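Local atomic coordinates of putative acetamidase/formamidase (Yersinia enterocolitica subsp. palearctica serotype O:3, PDB entry 5UBU), a protein that probably hydrolyses carbon-nitrogen bonds other than peptide bonds in linear amides, and binds sodium ions in this crystal. Residues B[175-179]-B[180-184]; B[192-196]-B[197-201]; B[31-34]-B[35-39]; B[256-260]-B[261-265]; B[109-113]-B[114-118]. One frame throughout, in Å; residues are numbered along the deposited sequence.

Contact 1 of 5, residues B[175-179]-B[180-184]; sequences VSPEI and DSINS
Asp180 OD1 lies 3.7 Å from Ile179 CG1, a carboxylate beside a methylene, and takes a hydrogen bond from Thr39 OG1 of the second subunit, which ties this bend to the subunit interface. The carbonyl oxygen of Asp180 lies against the CB-CG-CD side of the Pro177 ring; the nearest of the three carbons, Pro177 CB, is 3.5 Å from Asp180 O. This is a van der Waals contact, and the turn between the two residues is held without a hydrogen bond from one segment to the other. Further along, the ring meets Ile182, whose CD1 reaches back to Pro177 CG at 3.8 Å. That reach follows from the shape of the isoleucine: CG1 stands anti to the carbonyl carbon (chi1 -58°) and CD1 extends the chain straight on from it. Ile179 O is bound by Tyr43 OH of its own chain. In the fold, the chain leaves strand 169-175, rounds Pro177 and enters the short strand 182-183, which runs antiparallel to strand 39-40.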
# COMPACT_ATOMS: atom_id res chain seq x y z
N VAL B 175 -7.16 -22.82 -11.82
CA VAL B 175 -6.76 -23.50 -13.05
C VAL B 175 -5.28 -23.17 -13.24
O VAL B 175 -4.78 -22.19 -12.68
CB VAL B 175 -7.61 -23.10 -14.26
CG1 VAL B 175 -9.01 -23.67 -14.13
CG2 VAL B 175 -7.66 -21.59 -14.45
N SER B 176 -4.58 -23.99 -14.01
CA SER B 176 -3.15 -23.78 -14.23
C SER B 176 -2.79 -22.56 -15.06
O SER B 176 -3.52 -22.20 -15.97
CB SER B 176 -2.54 -24.99 -14.93
OG SER B 176 -1.18 -24.75 -15.26
N PRO B 177 -1.68 -21.88 -14.69
CA PRO B 177 -1.17 -20.81 -15.53
C PRO B 177 -0.60 -21.46 -16.80
O PRO B 177 -0.48 -22.68 -16.86
CB PRO B 177 -0.04 -20.22 -14.69
CG PRO B 177 -0.45 -20.45 -13.30
CD PRO B 177 -1.19 -21.76 -13.30
N GLU B 178 -0.23 -20.65 -17.78
CA GLU B 178 0.31 -21.20 -19.02
C GLU B 178 1.64 -21.91 -18.78
O GLU B 178 1.78 -23.08 -19.16
CB GLU B 178 0.48 -20.10 -20.07
CG GLU B 178 0.90 -20.64 -21.43
CD GLU B 178 0.93 -19.59 -22.52
OE1 GLU B 178 1.37 -19.95 -23.63
OE2 GLU B 178 0.52 -18.42 -22.29
N ILE B 179 2.58 -21.22 -18.14
CA ILE B 179 3.92 -21.80 -17.86
C ILE B 179 4.36 -21.73 -16.40
O ILE B 179 5.23 -22.48 -16.00
CB ILE B 179 5.03 -21.17 -18.75
CG1 ILE B 179 5.24 -19.68 -18.44
CG2 ILE B 179 4.71 -21.40 -20.22
CD1 ILE B 179 6.43 -19.08 -19.16
N ASP B 180 3.78 -20.82 -15.63
CA ASP B 180 4.14 -20.70 -14.21
C ASP B 180 3.48 -21.76 -13.36
O ASP B 180 2.53 -22.41 -13.78
CB ASP B 180 3.72 -19.32 -13.65
CG ASP B 180 4.54 -18.17 -14.20
OD1 ASP B 180 5.50 -18.42 -14.97
OD2 ASP B 180 4.21 -17.02 -13.85
N SER B 181 4.03 -21.94 -12.16
CA SER B 181 3.48 -22.87 -11.18
C SER B 181 3.48 -22.06 -9.88
O SER B 181 4.54 -21.81 -9.29
CB SER B 181 4.30 -24.15 -11.08
OG SER B 181 3.60 -25.13 -10.33
N ILE B 182 2.29 -21.61 -9.49
CA ILE B 182 2.09 -20.75 -8.32
C ILE B 182 1.75 -21.57 -7.08
O ILE B 182 0.96 -22.50 -7.17
CB ILE B 182 0.94 -19.75 -8.62
CG1 ILE B 182 1.30 -18.93 -9.87
CG2 ILE B 182 0.68 -18.83 -7.44
CD1 ILE B 182 0.19 -18.04 -10.41
N ASN B 183 2.31 -21.22 -5.92
CA ASN B 183 2.03 -22.02 -4.72
C ASN B 183 0.54 -21.99 -4.33
O ASN B 183 -0.21 -21.10 -4.73
CB ASN B 183 2.96 -21.69 -3.52
CG ASN B 183 2.78 -20.29 -2.97
OD1 ASN B 183 1.67 -19.81 -2.78
ND2 ASN B 183 3.89 -19.66 -2.63
N SER B 184 0.14 -23.01 -3.58
CA SER B 184 -1.24 -23.18 -3.14
C SER B 184 -1.70 -22.17 -2.10
O SER B 184 -2.86 -22.20 -1.68
CB SER B 184 -1.43 -24.60 -2.61
OG SER B 184 -0.54 -24.86 -1.54

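Contact 2 of 5, residues B[192-196]-B[197-201]. With NA (sodium ion), chain H.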
# COMPACT_ATOMS: atom_id res chain seq x y z
N GLY B 192 -6.90 -19.55 -7.37
CA GLY B 192 -5.98 -19.82 -6.27
C GLY B 192 -6.60 -19.67 -4.89
O GLY B 192 -7.81 -19.83 -4.73
N ASN B 193 -5.76 -19.36 -3.91
CA ASN B 193 -6.17 -19.21 -2.51
C ASN B 193 -6.84 -17.84 -2.30
O ASN B 193 -6.30 -16.94 -1.67
CB ASN B 193 -4.94 -19.36 -1.60
CG ASN B 193 -5.29 -19.47 -0.13
OD1 ASN B 193 -6.39 -19.88 0.22
ND2 ASN B 193 -4.34 -19.14 0.73
N MSE B 194 -8.05 -17.73 -2.84
CA MSE B 194 -8.82 -16.49 -2.77
C MSE B 194 -9.51 -16.27 -1.45
O MSE B 194 -9.67 -15.13 -1.02
CB MSE B 194 -9.89 -16.51 -3.86
CG MSE B 194 -9.28 -16.56 -5.26
SE MSE B 194 -10.68 -16.81 -6.61
CE MSE B 194 -11.22 -18.66 -6.22
N ASP B 195 -9.94 -17.35 -0.81
CA ASP B 195 -10.64 -17.28 0.46
C ASP B 195 -11.80 -16.26 0.41
O ASP B 195 -11.88 -15.35 1.21
CB ASP B 195 -9.67 -16.94 1.60
CG ASP B 195 -8.61 -18.02 1.83
OD1 ASP B 195 -8.83 -19.20 1.48
OD2 ASP B 195 -7.55 -17.68 2.41
N VAL B 196 -12.67 -16.44 -0.58
CA VAL B 196 -13.85 -15.59 -0.75
C VAL B 196 -15.03 -16.44 -0.27
O VAL B 196 -15.37 -17.44 -0.90
CB VAL B 196 -14.04 -15.18 -2.23
CG1 VAL B 196 -15.38 -14.46 -2.43
CG2 VAL B 196 -12.90 -14.29 -2.68
N PRO B 197 -15.67 -16.04 0.86
CA PRO B 197 -16.80 -16.78 1.46
C PRO B 197 -17.94 -17.15 0.53
O PRO B 197 -18.64 -18.13 0.78
CB PRO B 197 -17.32 -15.83 2.53
CG PRO B 197 -16.16 -14.98 2.89
CD PRO B 197 -15.33 -14.83 1.64
N ASP B 198 -18.13 -16.37 -0.53
CA ASP B 198 -19.22 -16.59 -1.49
C ASP B 198 -19.05 -17.79 -2.42
O ASP B 198 -20.02 -18.25 -3.03
CB ASP B 198 -19.39 -15.33 -2.33
CG ASP B 198 -19.68 -14.11 -1.50
OD1 ASP B 198 -20.82 -13.93 -1.06
OD2 ASP B 198 -18.76 -13.30 -1.33
N ILE B 199 -17.83 -18.32 -2.52
CA ILE B 199 -17.54 -19.46 -3.38
C ILE B 199 -17.89 -20.78 -2.67
O ILE B 199 -17.02 -21.57 -2.31
CB ILE B 199 -16.07 -19.41 -3.86
CG1 ILE B 199 -15.86 -18.12 -4.66
CG2 ILE B 199 -15.71 -20.62 -4.73
CD1 ILE B 199 -14.44 -17.88 -5.09
N GLY B 200 -19.19 -20.98 -2.47
CA GLY B 200 -19.71 -22.18 -1.82
C GLY B 200 -20.90 -22.74 -2.58
O GLY B 200 -21.15 -22.36 -3.72
N PRO B 201 -21.65 -23.66 -1.94
CA PRO B 201 -22.83 -24.25 -2.57
C PRO B 201 -23.74 -23.17 -3.12
O PRO B 201 -24.01 -22.19 -2.43
CB PRO B 201 -23.50 -25.00 -1.43
CG PRO B 201 -22.36 -25.38 -0.54
CD PRO B 201 -21.35 -24.28 -0.63
NA NA H . -7.06 -20.34 2.31
O HOH W 1 -5.37 -18.79 4.10
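The sodium ion is held by Asn193 OD1 at 2.2 Å and by both carboxylate oxygens of Asp195, of which OD1 is the nearer at 2.3 Å and OD2 the longer at 2.7 Å. A water and Asp220 add to this first shell. Asn193 and Asp195, two residues apart in sequence, turn to the same ion where the chain bends, with an inverse gamma turn centred on Asn193 and Asp195 in the left-handed helical region. The amide is also held through Asn193 ND2, which bonds to Leu185 O. Between the two ligands, Met194, a selenomethionine, takes another direction: its chain bends at chi3 (-70°) and its CE meets Ile199 CD1 at 3.5 Å, the two side chains crossing at about a right angle. The same CD1 packs on Val196 CB, 4.0 Å away. Ile199 is brought back by a type I beta turn from Val196, closed by the nearly straight bond from Ile199 N to Val196 O of 3.1 Å. Within the turn, Asp198 OD1 forms a salt bridge with Arg310. Asp220 bridges this ion and a second sodium, about 5 Å from the Asp195 side chain; the loop supplies ligands to the first. The carboxylates of Asp195 and Asp220 would be expected to offset part of the ionic charge, and such a site is consistent with a metal-dependent hydrolase, though which metal works in solution is left open.

Contact 3 of 5, residues B[31-34]-B[35-39]; sequences EMQK and EFHYT
Gln33 leaves its backbone with CG trans to the N: chi1 (-179°) carries CG out over Phe36, and the bend at chi2 (63°) swings the amide toward Glu35. The methylene stands almost exactly above the middle of the phenyl ring: Gln33 CG is 3.8 Å from the Phe36 centroid and only 4° off the ring normal, a CH-pi contact. Beyond it, Gln33 NE2 gives a nearly straight hydrogen bond of 2.9 Å to Glu35 O. That oxygen lies close to the plane of the amide, but the N-H comes to it from above the carbonyl plane. The site is the C-terminal end of helix 30-33, where Lys34 breaks the helical run with positive phi. Glu35 N bonds back to Gln33 O at 2.8 Å, closing a classic gamma turn centred on Lys34. The turn sends the chain off along 35-39, and the glutamine bridges the bend from inside. The other end of its amide is held too, OE1 accepting from Gly89 N and Asn88 ND2, so rotation about chi3 is fixed from both sides. His37 completes the cluster: its imidazole stands nearly perpendicular to the amide, with Gln33 NE2 3.8 Å from His37 CE1, and one of its faces carries Glu35 O, 3.6 Å above the plane and offset toward the rim. Phe36 packs further on Arg61 and Pro86.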
# COMPACT_ATOMS: atom_id res chain seq x y z
N GLU B 31 -7.23 -42.05 -2.89
CA GLU B 31 -6.54 -43.13 -3.60
C GLU B 31 -6.36 -42.74 -5.07
O GLU B 31 -5.35 -43.09 -5.69
CB GLU B 31 -7.32 -44.45 -3.43
CG GLU B 31 -6.52 -45.76 -3.47
CD GLU B 31 -6.17 -46.29 -4.86
OE1 GLU B 31 -5.49 -47.34 -4.91
OE2 GLU B 31 -6.59 -45.70 -5.89
N MSE B 32 -7.31 -41.99 -5.63
CA MSE B 32 -7.23 -41.53 -7.02
C MSE B 32 -6.26 -40.39 -7.13
O MSE B 32 -5.49 -40.30 -8.10
CB MSE B 32 -8.58 -41.06 -7.55
CG MSE B 32 -8.54 -40.78 -9.06
SE MSE B 32 -10.29 -40.15 -9.74
CE MSE B 32 -11.17 -41.90 -10.00
N GLN B 33 -6.29 -39.49 -6.15
CA GLN B 33 -5.41 -38.33 -6.12
C GLN B 33 -3.92 -38.71 -5.98
O GLN B 33 -3.07 -38.09 -6.60
CB GLN B 33 -5.82 -37.39 -4.98
CG GLN B 33 -4.98 -36.12 -4.85
CD GLN B 33 -5.08 -35.22 -6.07
OE1 GLN B 33 -6.15 -35.04 -6.65
NE2 GLN B 33 -3.95 -34.61 -6.45
N LYS B 34 -3.64 -39.72 -5.15
CA LYS B 34 -2.27 -40.23 -4.88
C LYS B 34 -1.41 -39.25 -4.07
O LYS B 34 -1.04 -39.57 -2.94
CB LYS B 34 -1.55 -40.69 -6.15
CG LYS B 34 -2.26 -41.85 -6.83
CD LYS B 34 -1.51 -42.49 -7.99
CE LYS B 34 -2.38 -43.60 -8.58
NZ LYS B 34 -1.76 -44.32 -9.73
N GLU B 35 -1.11 -38.09 -4.65
CA GLU B 35 -0.35 -37.07 -3.94
C GLU B 35 -1.00 -35.71 -4.16
O GLU B 35 -1.33 -35.31 -5.29
CB GLU B 35 1.16 -37.05 -4.29
CG GLU B 35 1.60 -36.51 -5.64
CD GLU B 35 3.13 -36.25 -5.68
OE1 GLU B 35 3.68 -35.76 -4.66
OE2 GLU B 35 3.76 -36.51 -6.74
N PHE B 36 -1.25 -35.00 -3.06
CA PHE B 36 -1.84 -33.68 -3.10
C PHE B 36 -0.73 -32.69 -3.43
O PHE B 36 0.42 -32.92 -3.07
CB PHE B 36 -2.50 -33.37 -1.77
CG PHE B 36 -3.74 -34.18 -1.52
CD1 PHE B 36 -3.64 -35.51 -1.16
CD2 PHE B 36 -5.00 -33.60 -1.64
CE1 PHE B 36 -4.78 -36.27 -0.94
CE2 PHE B 36 -6.14 -34.35 -1.42
CZ PHE B 36 -6.03 -35.68 -1.07
N HIS B 37 -1.07 -31.59 -4.11
CA HIS B 37 -0.05 -30.61 -4.52
C HIS B 37 -0.09 -29.29 -3.79
O HIS B 37 -1.16 -28.81 -3.40
CB HIS B 37 -0.13 -30.33 -6.03
CG HIS B 37 -0.08 -31.56 -6.87
ND1 HIS B 37 -1.20 -32.08 -7.49
CD2 HIS B 37 0.95 -32.40 -7.18
CE1 HIS B 37 -0.86 -33.17 -8.15
NE2 HIS B 37 0.43 -33.39 -7.98
N TYR B 38 1.10 -28.72 -3.62
CA TYR B 38 1.31 -27.43 -2.97
C TYR B 38 1.71 -26.34 -3.98
O TYR B 38 2.07 -25.22 -3.58
CB TYR B 38 2.31 -27.56 -1.82
CG TYR B 38 1.72 -28.32 -0.66
CD1 TYR B 38 1.00 -27.66 0.34
CD2 TYR B 38 1.85 -29.71 -0.56
CE1 TYR B 38 0.45 -28.34 1.41
CE2 TYR B 38 1.30 -30.40 0.51
CZ TYR B 38 0.59 -29.71 1.49
OH TYR B 38 0.03 -30.37 2.56
N THR B 39 1.67 -26.67 -5.27
CA THR B 39 1.95 -25.72 -6.34
C THR B 39 0.96 -26.03 -7.47
O THR B 39 0.66 -27.19 -7.75
CB THR B 39 3.43 -25.72 -6.81
OG1 THR B 39 3.65 -24.59 -7.67
CG2 THR B 39 3.80 -27.01 -7.54

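Contact 4 of 5, residues B[256-260]-B[261-265]; sequences PRMEN and AETIM
Asn260 and Thr263 close the beta hairpin of strands 257-260 and 263-270, with Ala261 and Glu262 at its tip. Asn260 CB lies beside Ala261 N. With chi1 at 60°, CG sits between the backbone N and the carbonyl carbon; this turns the amide alongside the Thr263 side chain, pointing the same way. Asn260 CG comes within 3.9 Å of Thr263 OG1, and Asn260 ND2 is 4.0 Å from it. At the end, OD1 is gripped by Thr263 twice: the backbone N-H arrives almost in line with the side-chain C=O at 2.8 Å (Thr263 N to Asn260 OD1), while the hydroxyl, Thr263 OG1, donates from above the carbonyl plane at 3.2 Å. Glu262 N adds a weak third bond to OD1. The side chain thus holds the turn from within, and Asn260 N bonds to Thr263 O at 3.0 Å across its base. Farther along the strands Met258 and Met265 form the hydrogen-bonded pair, and Glu259 faces Ile264 as the non-hydrogen-bonded one. Glu259 has its own outside partners, Tyr206 OH and Lys327 NZ. On the face shared by the two selenomethionines, Met258 CG lies 3.9 Å from Met265 SE and the methyls, Met258 CE and Met265 CE, meet.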
# COMPACT_ATOMS: atom_id res chain seq x y z
N PRO B 256 -10.72 -14.07 -12.39
CA PRO B 256 -11.85 -14.93 -12.08
C PRO B 256 -13.13 -14.15 -11.84
O PRO B 256 -13.09 -13.02 -11.37
CB PRO B 256 -11.44 -15.61 -10.75
CG PRO B 256 -9.96 -15.51 -10.70
CD PRO B 256 -9.60 -14.25 -11.43
N ARG B 257 -14.26 -14.77 -12.18
CA ARG B 257 -15.57 -14.18 -11.97
C ARG B 257 -16.46 -15.24 -11.37
O ARG B 257 -16.18 -16.42 -11.49
CB ARG B 257 -16.17 -13.69 -13.27
CG ARG B 257 -15.43 -12.53 -13.88
CD ARG B 257 -15.93 -12.23 -15.28
NE ARG B 257 -15.27 -11.04 -15.82
CZ ARG B 257 -15.45 -10.55 -17.04
NH1 ARG B 257 -16.28 -11.13 -17.90
NH2 ARG B 257 -14.80 -9.46 -17.41
N MSE B 258 -17.51 -14.82 -10.68
CA MSE B 258 -18.44 -15.78 -10.10
C MSE B 258 -19.83 -15.25 -10.25
O MSE B 258 -20.05 -14.09 -10.59
CB MSE B 258 -18.02 -16.27 -8.70
CG MSE B 258 -18.44 -15.38 -7.54
SE MSE B 258 -20.24 -15.83 -6.85
CE MSE B 258 -20.35 -14.34 -5.56
N GLU B 259 -20.78 -16.13 -9.99
CA GLU B 259 -22.18 -15.82 -10.14
C GLU B 259 -22.98 -16.67 -9.18
O GLU B 259 -22.61 -17.81 -8.92
CB GLU B 259 -22.55 -16.17 -11.58
CG GLU B 259 -24.00 -15.97 -11.97
CD GLU B 259 -24.31 -16.41 -13.41
OE1 GLU B 259 -23.49 -17.09 -14.05
OE2 GLU B 259 -25.41 -16.07 -13.89
N ASN B 260 -24.05 -16.11 -8.63
CA ASN B 260 -24.95 -16.87 -7.75
C ASN B 260 -26.37 -16.37 -7.98
O ASN B 260 -26.61 -15.56 -8.87
CB ASN B 260 -24.51 -16.83 -6.27
CG ASN B 260 -24.46 -15.45 -5.70
OD1 ASN B 260 -25.08 -14.51 -6.21
ND2 ASN B 260 -23.72 -15.30 -4.60
N ALA B 261 -27.32 -16.86 -7.19
CA ALA B 261 -28.71 -16.47 -7.37
C ALA B 261 -28.96 -14.97 -7.46
O ALA B 261 -29.74 -14.53 -8.30
CB ALA B 261 -29.59 -17.09 -6.28
N GLU B 262 -28.26 -14.19 -6.63
CA GLU B 262 -28.50 -12.75 -6.59
C GLU B 262 -27.48 -11.81 -7.24
O GLU B 262 -27.85 -10.69 -7.59
CB GLU B 262 -28.77 -12.31 -5.14
CG GLU B 262 -29.99 -13.00 -4.52
CD GLU B 262 -30.52 -12.36 -3.24
OE1 GLU B 262 -29.94 -11.38 -2.69
OE2 GLU B 262 -31.57 -12.86 -2.78
N THR B 263 -26.24 -12.23 -7.43
CA THR B 263 -25.22 -11.32 -8.01
C THR B 263 -24.21 -11.94 -8.97
O THR B 263 -24.14 -13.15 -9.14
CB THR B 263 -24.33 -10.72 -6.87
OG1 THR B 263 -23.47 -11.74 -6.34
CG2 THR B 263 -25.16 -10.13 -5.75
N ILE B 264 -23.43 -11.05 -9.58
CA ILE B 264 -22.30 -11.40 -10.42
C ILE B 264 -21.14 -10.70 -9.69
O ILE B 264 -21.36 -9.69 -9.02
CB ILE B 264 -22.42 -10.94 -11.90
CG1 ILE B 264 -22.37 -9.42 -12.03
CG2 ILE B 264 -23.68 -11.51 -12.52
CD1 ILE B 264 -22.34 -8.95 -13.46
N MSE B 265 -19.92 -11.23 -9.82
CA MSE B 265 -18.78 -10.66 -9.13
C MSE B 265 -17.48 -10.86 -9.85
O MSE B 265 -17.26 -11.91 -10.43
CB MSE B 265 -18.71 -11.35 -7.76
CG MSE B 265 -17.53 -10.94 -6.86
SE MSE B 265 -17.18 -12.29 -5.45
CE MSE B 265 -18.65 -11.73 -4.27

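Contact 5 of 5, residues B[109-113]-B[114-118]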
# COMPACT_ATOMS: atom_id res chain seq x y z
N MSE B 109 -21.32 -29.30 -0.01
CA MSE B 109 -20.09 -29.47 0.76
C MSE B 109 -20.47 -30.01 2.11
O MSE B 109 -21.22 -29.37 2.85
CB MSE B 109 -19.39 -28.13 0.91
CG MSE B 109 -18.79 -27.64 -0.40
SE MSE B 109 -17.81 -25.96 -0.09
CE MSE B 109 -16.32 -26.67 0.98
N LEU B 110 -19.99 -31.21 2.42
CA LEU B 110 -20.29 -31.85 3.71
C LEU B 110 -18.99 -32.18 4.42
O LEU B 110 -17.96 -32.36 3.76
CB LEU B 110 -21.09 -33.14 3.49
CG LEU B 110 -22.41 -33.02 2.72
CD1 LEU B 110 -23.00 -34.40 2.46
CD2 LEU B 110 -23.39 -32.12 3.47
N PRO B 111 -19.00 -32.24 5.76
CA PRO B 111 -17.77 -32.60 6.47
C PRO B 111 -17.48 -34.07 6.26
O PRO B 111 -18.40 -34.88 6.20
CB PRO B 111 -18.08 -32.28 7.94
CG PRO B 111 -19.57 -32.21 8.03
CD PRO B 111 -20.09 -31.84 6.68
N ARG B 112 -16.20 -34.40 6.12
CA ARG B 112 -15.76 -35.77 5.86
C ARG B 112 -15.13 -36.39 7.10
O ARG B 112 -14.43 -35.71 7.85
CB ARG B 112 -14.77 -35.74 4.69
CG ARG B 112 -14.42 -37.10 4.10
CD ARG B 112 -13.70 -36.94 2.78
NE ARG B 112 -12.42 -36.25 2.91
CZ ARG B 112 -11.24 -36.84 3.15
NH1 ARG B 112 -11.14 -38.16 3.27
NH2 ARG B 112 -10.14 -36.09 3.25
N GLY B 113 -15.41 -37.67 7.30
CA GLY B 113 -14.89 -38.43 8.46
C GLY B 113 -15.90 -38.58 9.57
O GLY B 113 -16.88 -37.84 9.64
N VAL B 114 -15.67 -39.57 10.44
CA VAL B 114 -16.53 -39.83 11.60
C VAL B 114 -16.19 -38.82 12.71
O VAL B 114 -15.02 -38.64 13.04
CB VAL B 114 -16.35 -41.26 12.13
CG1 VAL B 114 -17.28 -41.54 13.30
CG2 VAL B 114 -16.59 -42.27 11.01
N ASN B 115 -17.22 -38.18 13.27
CA ASN B 115 -17.04 -37.16 14.33
C ASN B 115 -16.05 -36.12 13.81
O ASN B 115 -14.97 -35.92 14.38
CB ASN B 115 -16.59 -37.80 15.66
CG ASN B 115 -17.67 -38.67 16.27
OD1 ASN B 115 -18.86 -38.36 16.17
ND2 ASN B 115 -17.27 -39.76 16.96
N PRO B 116 -16.44 -35.43 12.72
CA PRO B 116 -15.57 -34.46 12.05
C PRO B 116 -15.27 -33.21 12.85
O PRO B 116 -16.14 -32.68 13.55
CB PRO B 116 -16.37 -34.09 10.80
CG PRO B 116 -17.79 -34.26 11.21
CD PRO B 116 -17.82 -35.39 12.18
N HIS B 117 -14.04 -32.74 12.73
CA HIS B 117 -13.62 -31.52 13.40
C HIS B 117 -12.95 -30.55 12.43
O HIS B 117 -12.21 -30.96 11.54
CB HIS B 117 -12.65 -31.79 14.57
CG HIS B 117 -13.27 -32.53 15.72
ND1 HIS B 117 -13.27 -33.91 15.80
CD2 HIS B 117 -13.88 -32.08 16.85
CE1 HIS B 117 -13.85 -34.27 16.93
NE2 HIS B 117 -14.22 -33.19 17.59
N GLY B 118 -13.27 -29.27 12.61
CA GLY B 118 -12.67 -28.19 11.85
C GLY B 118 -11.53 -27.66 12.72
O GLY B 118 -11.47 -27.98 13.89
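Pro111 and Pro116 face each other across the loop, each presenting the CB-CG side of its ring. Pro111 CB lies 3.8 Å from Pro116 CB and just as near to Pro116 CG, and the two CG atoms, of Pro111 and Pro116, are 4.2 Å apart. The rings therefore meet by their CB-CG edges and cross at a slant instead of lying flat on one another. Both prolines point their CB inward, whereas Arg112, Val114 and Asn115 turn theirs to the outside. Pro116 is also lined by backbone oxygens of the first segment: its CB sits 3.9 Å from Arg112 O, and its CD is 3.7 Å from Gly113 O. These are van der Waals contacts, and the loop holds its form without hydrogen bonds between the two segments.

The loop links two sheets. Strand 101-111 belongs to the large mixed sheet, where Leu110 and Arg112 bond through their backbones to Ile240 and Ala238, and strand 117-122 is, within this chain, an outermost strand of a four-stranded antiparallel sheet, with Gly118 paired to Ile149. Leu151 of that second sheet touches both prolines, so the pair packs against strand 145-151, the neighbour of the strand the chain enters. Gly113, with positive phi (100°), and Asn115, in the left-handed helical region, let the chain swing round between the two rings. On the outer side the Arg112 guanidinium turns back to the first strand's surroundings, its NH2 bonding to Thr60 O, with a long, weak ion pair from NH1 to Glu30.

In the fold
Contacts 1 and 3 are joined directly: Ser181 OG lies 2.7 Å from Thr39 OG1 and Ser184 N 2.9 Å from Tyr38 O, both probable hydrogen bonds, and both contacts reach the second subunit. Contact 2 supplies Asn193 and Asp195 to one sodium site, near the centre of the chain, and touches three of the others. Ser184 O packs on Asn193 CB, Pro201 CD on Met109 SE of contact 5, and Asp198 on the selenomethionine methyls of contact 4, whose centre is 12 Å from that of contact 2. The side chains of Ile182 and Phe36 lie about 13 and 14 Å from a sodium ion. Contacts 3 and 4, 29 Å apart between centres, are on opposite sides of the chain's centre.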